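Local coordinates for DUF2018 family protein (Campylobacter jejuni subsp. jejuni, PDB 4NPX), which is of unknown function but folds as a small, mostly helical protein that pairs with a second copy of itself, at residues K43-E46 with I47-G51; L79-M82 with D83-N86; D93-E96 with E97-D101. All blocks are in the same frame, centred on the assembly; numbering follows the deposited sequence.

In the fold
Each contact is local, between side chains three to five residues apart along or at the end of one helix, and together they sample three of the four helices of the chain. Interaction 1 comes first, at the C-terminal end of helix 40-49; interaction 2 opens helix 81-90, and interaction 3 lies in the first half of helix 92-111, the next helix along. Interactions 1 and 2 stand on opposite sides of the chain's centre, their own centres about 30 Å apart, while interaction 3 is about 19 Å and 18 Å from them, centre to centre. None touches another, yet all three reach the second subunit, so the same helical turns that make these local contacts also line the subunit interface.

Interaction 1 of 3, residues K43-E46 with I47-G51; sequences KFIE and IIQNG
In the last turns of helix 40-49, Ile47 N donates to Lys43 O, and Ile47 CD1 lies 3.6 Å from Lys43 NZ, the lysine chain running extended until it bends at its last torsion. Ile48 N bonds Phe44 O in the same way, and its side chain adds a CH-pi contact, with CD1 over one face of the Phe44 ring, 3.8 Å from the centroid and 29° off the normal. With Phe44 CG anti to the backbone N (chi1 167°), the ring leans along the helix toward that methyl. Helix 92-111 packs here too, Leu106 against Phe44 and Ile110 against Ile48. Gln49 N reaches Ile45 O at 2.8 Å and 172°, while its amide carbon CD rests 3.8 Å from Ile45 CG2; its NE2 bonds Gly51 O of the second subunit. Asn50 leaves helical geometry and bonds Glu46 O twice, from ND2 at 2.8 Å and from N at 3.1 Å. The two donors come from opposite faces of the carbonyl plane. A carbonyl near the helix end thus gains a side-chain donor beside the backbone one, which probably helps to hold the Asn50 amide in its rotation.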
loop_
_atom_site.group_PDB
_atom_site.type_symbol
_atom_site.label_atom_id
_atom_site.label_comp_id
_atom_site.label_asym_id
_atom_site.label_seq_id
_atom_site.Cartn_x
_atom_site.Cartn_y
_atom_site.Cartn_z
ATOM N N LYS A 43 -3.468 14.941 -5.891
ATOM C CA LYS A 43 -2.330 14.842 -6.769
ATOM C C LYS A 43 -1.809 13.374 -6.895
ATOM O O LYS A 43 -1.466 12.904 -7.993
ATOM C CB LYS A 43 -1.253 15.771 -6.288
ATOM C CG LYS A 43 -0.133 16.027 -7.291
ATOM C CD LYS A 43 0.862 16.992 -6.656
ATOM C CE LYS A 43 2.025 17.344 -7.559
ATOM N NZ LYS A 43 2.775 16.134 -7.932
ATOM N N PHE A 44 -1.786 12.628 -5.792
ATOM C CA PHE A 44 -1.340 11.217 -5.882
ATOM C C PHE A 44 -2.225 10.411 -6.779
ATOM O O PHE A 44 -1.773 9.587 -7.571
ATOM C CB PHE A 44 -1.310 10.601 -4.493
ATOM C CG PHE A 44 -1.173 9.122 -4.495
ATOM C CD1 PHE A 44 0.057 8.549 -4.713
ATOM C CD2 PHE A 44 -2.253 8.334 -4.220
ATOM C CE1 PHE A 44 0.192 7.178 -4.678
ATOM C CE2 PHE A 44 -2.124 6.946 -4.169
ATOM C CZ PHE A 44 -0.883 6.404 -4.394
ATOM N N ILE A 45 -3.521 10.600 -6.641
ATOM C CA ILE A 45 -4.481 9.837 -7.482
ATOM C C ILE A 45 -4.269 10.129 -8.976
ATOM O O ILE A 45 -4.300 9.199 -9.822
ATOM C CB ILE A 45 -5.903 10.161 -7.109
ATOM C CG1 ILE A 45 -6.178 9.850 -5.634
ATOM C CG2 ILE A 45 -6.847 9.383 -8.044
ATOM C CD1 ILE A 45 -5.940 8.413 -5.309
ATOM N N GLU A 46 -4.098 11.412 -9.297
ATOM C CA GLU A 46 -3.813 11.838 -10.656
ATOM C C GLU A 46 -2.531 11.183 -11.193
ATOM O O GLU A 46 -2.452 10.750 -12.336
ATOM C CB GLU A 46 -3.707 13.338 -10.699
ATOM C CG GLU A 46 -5.053 13.980 -10.610
ATOM C CD GLU A 46 -4.991 15.384 -11.131
ATOM O OE1 GLU A 46 -3.862 15.926 -11.153
ATOM O OE2 GLU A 46 -6.057 15.915 -11.541
ATOM N N ILE A 47 -1.520 11.083 -10.352
ATOM C CA ILE A 47 -0.259 10.426 -10.680
ATOM C C ILE A 47 -0.431 8.950 -11.004
ATOM O O ILE A 47 0.104 8.503 -11.992
ATOM C CB ILE A 47 0.802 10.659 -9.581
ATOM C CG1 ILE A 47 1.295 12.131 -9.698
ATOM C CG2 ILE A 47 1.978 9.757 -9.854
ATOM C CD1 ILE A 47 2.063 12.622 -8.478
ATOM N N ILE A 48 -1.215 8.222 -10.161
ATOM C CA ILE A 48 -1.581 6.815 -10.382
ATOM C C ILE A 48 -2.345 6.650 -11.682
ATOM O O ILE A 48 -1.959 5.839 -12.572
ATOM C CB ILE A 48 -2.485 6.350 -9.170
ATOM C CG1 ILE A 48 -1.661 5.604 -8.192
ATOM C CG2 ILE A 48 -3.582 5.455 -9.599
ATOM C CD1 ILE A 48 -0.407 6.252 -7.874
ATOM N N GLN A 49 -3.389 7.449 -11.835
ATOM C CA GLN A 49 -4.170 7.360 -13.032
ATOM C C GLN A 49 -3.343 7.543 -14.320
ATOM O O GLN A 49 -3.726 7.014 -15.364
ATOM C CB GLN A 49 -5.357 8.374 -13.027
ATOM C CG GLN A 49 -6.508 8.089 -12.028
ATOM C CD GLN A 49 -7.435 9.307 -11.821
ATOM O OE1 GLN A 49 -7.001 10.510 -11.897
ATOM N NE2 GLN A 49 -8.710 9.026 -11.539
ATOM N N ASN A 50 -2.287 8.367 -14.278
ATOM C CA ASN A 50 -1.494 8.682 -15.459
ATOM C C ASN A 50 -0.153 8.017 -15.552
ATOM O O ASN A 50 0.660 8.290 -16.462
ATOM C CB ASN A 50 -1.385 10.207 -15.575
ATOM C CG ASN A 50 -2.740 10.818 -15.884
ATOM O OD1 ASN A 50 -3.217 10.731 -17.048
ATOM N ND2 ASN A 50 -3.413 11.378 -14.848
ATOM N N GLY A 51 0.049 7.070 -14.679
ATOM C CA GLY A 51 1.321 6.407 -14.645
ATOM C C GLY A 51 1.406 5.354 -15.684
ATOM O O GLY A 51 0.381 4.773 -16.075
#

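Interaction 2 of 3, residues L79-M82 with D83-N86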
loop_
_atom_site.group_PDB
_atom_site.type_symbol
_atom_site.label_atom_id
_atom_site.label_comp_id
_atom_site.label_asym_id
_atom_site.label_seq_id
_atom_site.Cartn_x
_atom_site.Cartn_y
_atom_site.Cartn_z
ATOM N N LEU A 79 0.845 -10.108 17.321
ATOM C CA LEU A 79 -0.056 -8.968 17.071
ATOM C C LEU A 79 -0.974 -9.348 15.902
ATOM O O LEU A 79 -0.529 -10.053 14.961
ATOM C CB LEU A 79 0.751 -7.686 16.797
ATOM C CG LEU A 79 1.299 -7.117 18.103
ATOM C CD1 LEU A 79 2.394 -6.084 17.936
ATOM C CD2 LEU A 79 0.105 -6.537 18.850
ATOM N N THR A 80 -2.207 -8.838 15.945
ATOM C CA THR A 80 -3.258 -9.161 14.968
ATOM C C THR A 80 -3.775 -8.007 14.149
ATOM O O THR A 80 -3.462 -6.868 14.437
ATOM C CB THR A 80 -4.519 -9.624 15.722
ATOM O OG1 THR A 80 -5.152 -8.518 16.411
ATOM C CG2 THR A 80 -4.137 -10.615 16.739
ATOM N N GLU A 81 -4.564 -8.325 13.108
ATOM C CA GLU A 81 -5.208 -7.304 12.257
ATOM C C GLU A 81 -6.129 -6.465 13.142
ATOM O O GLU A 81 -6.380 -5.271 12.897
ATOM C CB GLU A 81 -5.998 -7.918 11.076
ATOM C CG GLU A 81 -6.770 -6.921 10.154
ATOM C CD GLU A 81 -5.926 -5.763 9.505
ATOM O OE1 GLU A 81 -4.656 -5.727 9.534
ATOM O OE2 GLU A 81 -6.540 -4.824 8.938
HETATM N N MSE A 82 -6.696 -7.064 14.173
HETATM C CA MSE A 82 -7.602 -6.230 15.004
HETATM C C MSE A 82 -6.877 -5.114 15.745
HETATM O O MSE A 82 -7.409 -4.011 15.940
HETATM C CB MSE A 82 -8.366 -7.203 15.900
HETATM C CG MSE A 82 -9.442 -6.547 16.740
HETATM SE SE MSE A 82 -10.453 -8.002 17.650
HETATM C CE MSE A 82 -9.893 -9.618 16.626
ATOM N N ASP A 83 -5.673 -5.405 16.198
ATOM C CA ASP A 83 -4.873 -4.423 16.898
ATOM C C ASP A 83 -4.511 -3.318 15.912
ATOM O O ASP A 83 -4.389 -2.174 16.285
ATOM C CB ASP A 83 -3.567 -5.042 17.388
ATOM C CG ASP A 83 -3.784 -6.143 18.340
ATOM O OD1 ASP A 83 -4.801 -6.070 19.042
ATOM O OD2 ASP A 83 -2.921 -7.065 18.410
ATOM N N VAL A 84 -4.276 -3.681 14.655
ATOM C CA VAL A 84 -3.947 -2.722 13.616
ATOM C C VAL A 84 -5.089 -1.729 13.401
ATOM O O VAL A 84 -4.844 -0.530 13.491
ATOM C CB VAL A 84 -3.585 -3.435 12.281
ATOM C CG1 VAL A 84 -3.577 -2.452 11.133
ATOM C CG2 VAL A 84 -2.245 -4.166 12.363
ATOM N N LYS A 85 -6.326 -2.228 13.188
ATOM C CA LYS A 85 -7.552 -1.391 12.988
ATOM C C LYS A 85 -7.889 -0.530 14.220
ATOM O O LYS A 85 -8.245 0.664 14.101
ATOM C CB LYS A 85 -8.744 -2.218 12.626
ATOM C CG LYS A 85 -8.607 -2.850 11.234
ATOM C CD LYS A 85 -8.688 -1.764 10.146
ATOM C CE LYS A 85 -8.859 -2.265 8.706
ATOM N NZ LYS A 85 -8.647 -1.138 7.733
ATOM N N ASN A 86 -7.706 -1.076 15.401
ATOM C CA ASN A 86 -7.952 -0.262 16.544
ATOM C C ASN A 86 -6.941 0.849 16.696
ATOM O O ASN A 86 -7.332 1.958 17.128
ATOM C CB ASN A 86 -8.169 -1.115 17.747
ATOM C CG ASN A 86 -9.559 -1.834 17.690
ATOM O OD1 ASN A 86 -10.535 -1.355 17.057
ATOM N ND2 ASN A 86 -9.634 -2.980 18.309
#
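Thr80 and Asp83 exchange hydrogen bonds in both directions, each side chain accepting from the other's backbone. Thr80 N points almost straight at Asp83 OD2, 3.1 Å away at 173°, but meets it from above the carboxylate plane, 46° out of it. In return Asp83 N donates to Thr80 OG1 at 3.2 Å. Torsions place both acceptors: Thr80 OG1 sits between its own backbone N and carbonyl carbon (chi1 71°), turned to the first turn of the helix, and Asp83 CG lies beside its backbone N, which swings the carboxylate back toward the chain entering the helix. Leu79 crosses that carboxylate at about a right angle, its CD2 3.1 Å from Asp83 OD2.

This reciprocal pair is a capping box, with Thr80 as the N-cap of helix 81-90. It supplies an acceptor to a first-turn N-H that has no preceding turn to bond to, and the negative Asp83 would probably also interact favourably with the helix dipole. Beyond the cap the regular pattern takes over, as Val84 N bonds Thr80 O and Lys85 N bonds Glu81 O.

The Glu81 carboxylate lies by Val84 and Lys85: OE1 is 3.7 Å from Val84 CB, and OE2 is 3.5 Å from Lys85 CE. The charged atoms stay farther apart, Glu81 OE2 and Lys85 NZ being 4.4 Å from each other, and Lys85 NZ forms its salt bridge with Asp66 of the second subunit. Val84 packs on Leu74 of helix 53-76 and on Met70 of the second subunit.

Interaction 3 of 3, residues D93-E96 with E97-D101; sequences DFIE and ERQND
Helix 92-111, the last of the chain, carries this contact in its first half, where i to i+4 spacing aligns Phe94 with Arg98 and Ile95 with Gln99. Phe94 and Arg98 lie side by side and point the same way. The aliphatic start of the arginine does the touching: CG is 3.8 Å from Phe94 CE2 and 4.2 Å from the ring centroid, an off-centre CH-pi contact. Bends at chi2 (-60°) and chi3 (-51°) turn the guanidinium along the helix toward Asp101, its plane 29° from that of the ring. Arg98 NH1 forms a salt bridge with Asp101 OD2 at 3.2 Å, but the oxygen lies well out of the guanidinium plane; the attraction is between charges, with no N-H aimed at it. Asp101 CB also sits over the centre of one guanidinium face.

Gln99 crosses Ile95 at a slant. Its CD approaches Ile95 CG2 at 3.7 Å, and CG passes 3.2 Å from Ile95 O, the carbonyl that also takes Gln99 N at 2.8 Å. Extended beyond CG, the chain carries the amide back past Ile95, and its NE2 makes a weak hydrogen bond to Glu61 O of the second subunit. The backbone ladder holds the spacing: Glu97 N bonds Asp93 O, Arg98 N bonds Phe94 O, and Asn100 N bonds Glu96 O.

Within the chain, Phe87 of helix 81-90 packs on both Phe94 and Ile95. Toward the second subunit, Ile68 of that copy touches Ile95, Arg98 and Gln99, while Glu72 of the same copy meets Phe94, so residues 93-101 pack against both helix 81-90 and the partner chain.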
loop_
_atom_site.group_PDB
_atom_site.type_symbol
_atom_site.label_atom_id
_atom_site.label_comp_id
_atom_site.label_asym_id
_atom_site.label_seq_id
_atom_site.Cartn_x
_atom_site.Cartn_y
_atom_site.Cartn_z
ATOM N N ASP A 93 -5.540 11.714 14.000
ATOM C CA ASP A 93 -4.623 12.778 13.577
ATOM C C ASP A 93 -3.288 12.247 13.105
ATOM O O ASP A 93 -2.748 12.722 12.109
ATOM C CB ASP A 93 -4.331 13.751 14.735
ATOM C CG ASP A 93 -5.557 14.492 15.202
ATOM O OD1 ASP A 93 -6.692 14.205 14.757
ATOM O OD2 ASP A 93 -5.374 15.406 16.024
ATOM N N PHE A 94 -2.747 11.262 13.804
ATOM C CA PHE A 94 -1.484 10.644 13.376
ATOM C C PHE A 94 -1.605 10.018 11.992
ATOM O O PHE A 94 -0.734 10.152 11.106
ATOM C CB PHE A 94 -1.076 9.529 14.389
ATOM C CG PHE A 94 0.234 8.904 14.062
ATOM C CD1 PHE A 94 1.382 9.476 14.519
ATOM C CD2 PHE A 94 0.334 7.784 13.233
ATOM C CE1 PHE A 94 2.607 8.961 14.187
ATOM C CE2 PHE A 94 1.556 7.271 12.900
ATOM C CZ PHE A 94 2.696 7.882 13.352
ATOM N N ILE A 95 -2.643 9.237 11.825
ATOM C CA ILE A 95 -2.903 8.602 10.549
ATOM C C ILE A 95 -3.013 9.632 9.372
ATOM O O ILE A 95 -2.424 9.443 8.291
ATOM C CB ILE A 95 -4.150 7.712 10.646
ATOM C CG1 ILE A 95 -4.011 6.577 11.707
ATOM C CG2 ILE A 95 -4.524 7.180 9.247
ATOM C CD1 ILE A 95 -3.038 5.500 11.281
ATOM N N GLU A 96 -3.775 10.710 9.565
ATOM C CA GLU A 96 -4.020 11.722 8.506
ATOM C C GLU A 96 -2.758 12.389 8.074
ATOM O O GLU A 96 -2.481 12.562 6.866
ATOM C CB GLU A 96 -5.017 12.720 9.024
ATOM C CG GLU A 96 -5.341 13.804 8.033
ATOM C CD GLU A 96 -6.374 14.772 8.563
ATOM O OE1 GLU A 96 -6.990 14.481 9.631
ATOM O OE2 GLU A 96 -6.531 15.819 7.889
ATOM N N GLU A 97 -1.923 12.700 9.057
ATOM C CA GLU A 97 -0.601 13.324 8.774
ATOM C C GLU A 97 0.311 12.385 7.958
ATOM O O GLU A 97 0.921 12.816 6.951
ATOM C CB GLU A 97 0.044 13.768 10.085
ATOM C CG GLU A 97 1.490 14.263 9.967
ATOM C CD GLU A 97 1.651 15.630 9.348
ATOM O OE1 GLU A 97 0.630 16.362 9.289
ATOM O OE2 GLU A 97 2.827 15.975 8.958
ATOM N N ARG A 98 0.460 11.151 8.412
ATOM C CA ARG A 98 1.288 10.208 7.689
ATOM C C ARG A 98 0.680 9.862 6.309
ATOM O O ARG A 98 1.416 9.505 5.349
ATOM C CB ARG A 98 1.466 8.975 8.520
ATOM C CG ARG A 98 2.404 9.091 9.706
ATOM C CD ARG A 98 3.830 9.473 9.357
ATOM N NE ARG A 98 4.448 8.665 8.309
ATOM C CZ ARG A 98 5.603 8.962 7.737
ATOM N NH1 ARG A 98 6.365 9.989 8.206
ATOM N NH2 ARG A 98 6.052 8.175 6.762
ATOM N N GLN A 99 -0.650 9.942 6.167
ATOM C CA GLN A 99 -1.231 9.554 4.896
ATOM C C GLN A 99 -0.695 10.574 3.854
ATOM O O GLN A 99 -0.405 10.192 2.727
ATOM C CB GLN A 99 -2.727 9.492 4.893
ATOM C CG GLN A 99 -3.346 8.268 5.514
ATOM C CD GLN A 99 -4.796 8.391 5.711
ATOM O OE1 GLN A 99 -5.315 9.446 6.102
ATOM N NE2 GLN A 99 -5.500 7.297 5.503
ATOM N N ASN A 100 -0.703 11.851 4.199
ATOM C CA ASN A 100 -0.162 12.878 3.291
ATOM C C ASN A 100 1.276 12.664 2.928
ATOM O O ASN A 100 1.635 12.840 1.767
ATOM C CB ASN A 100 -0.370 14.252 3.821
ATOM C CG ASN A 100 -1.866 14.599 3.863
ATOM O OD1 ASN A 100 -2.666 14.254 2.933
ATOM N ND2 ASN A 100 -2.276 15.189 4.951
ATOM N N ASP A 101 2.095 12.253 3.879
ATOM C CA ASP A 101 3.476 12.005 3.597
ATOM C C ASP A 101 3.615 10.842 2.600
ATOM O O ASP A 101 4.480 10.900 1.719
ATOM C CB ASP A 101 4.196 11.601 4.872
ATOM C CG ASP A 101 4.203 12.666 5.951
ATOM O OD1 ASP A 101 4.196 13.851 5.649
ATOM O OD2 ASP A 101 4.372 12.289 7.132
#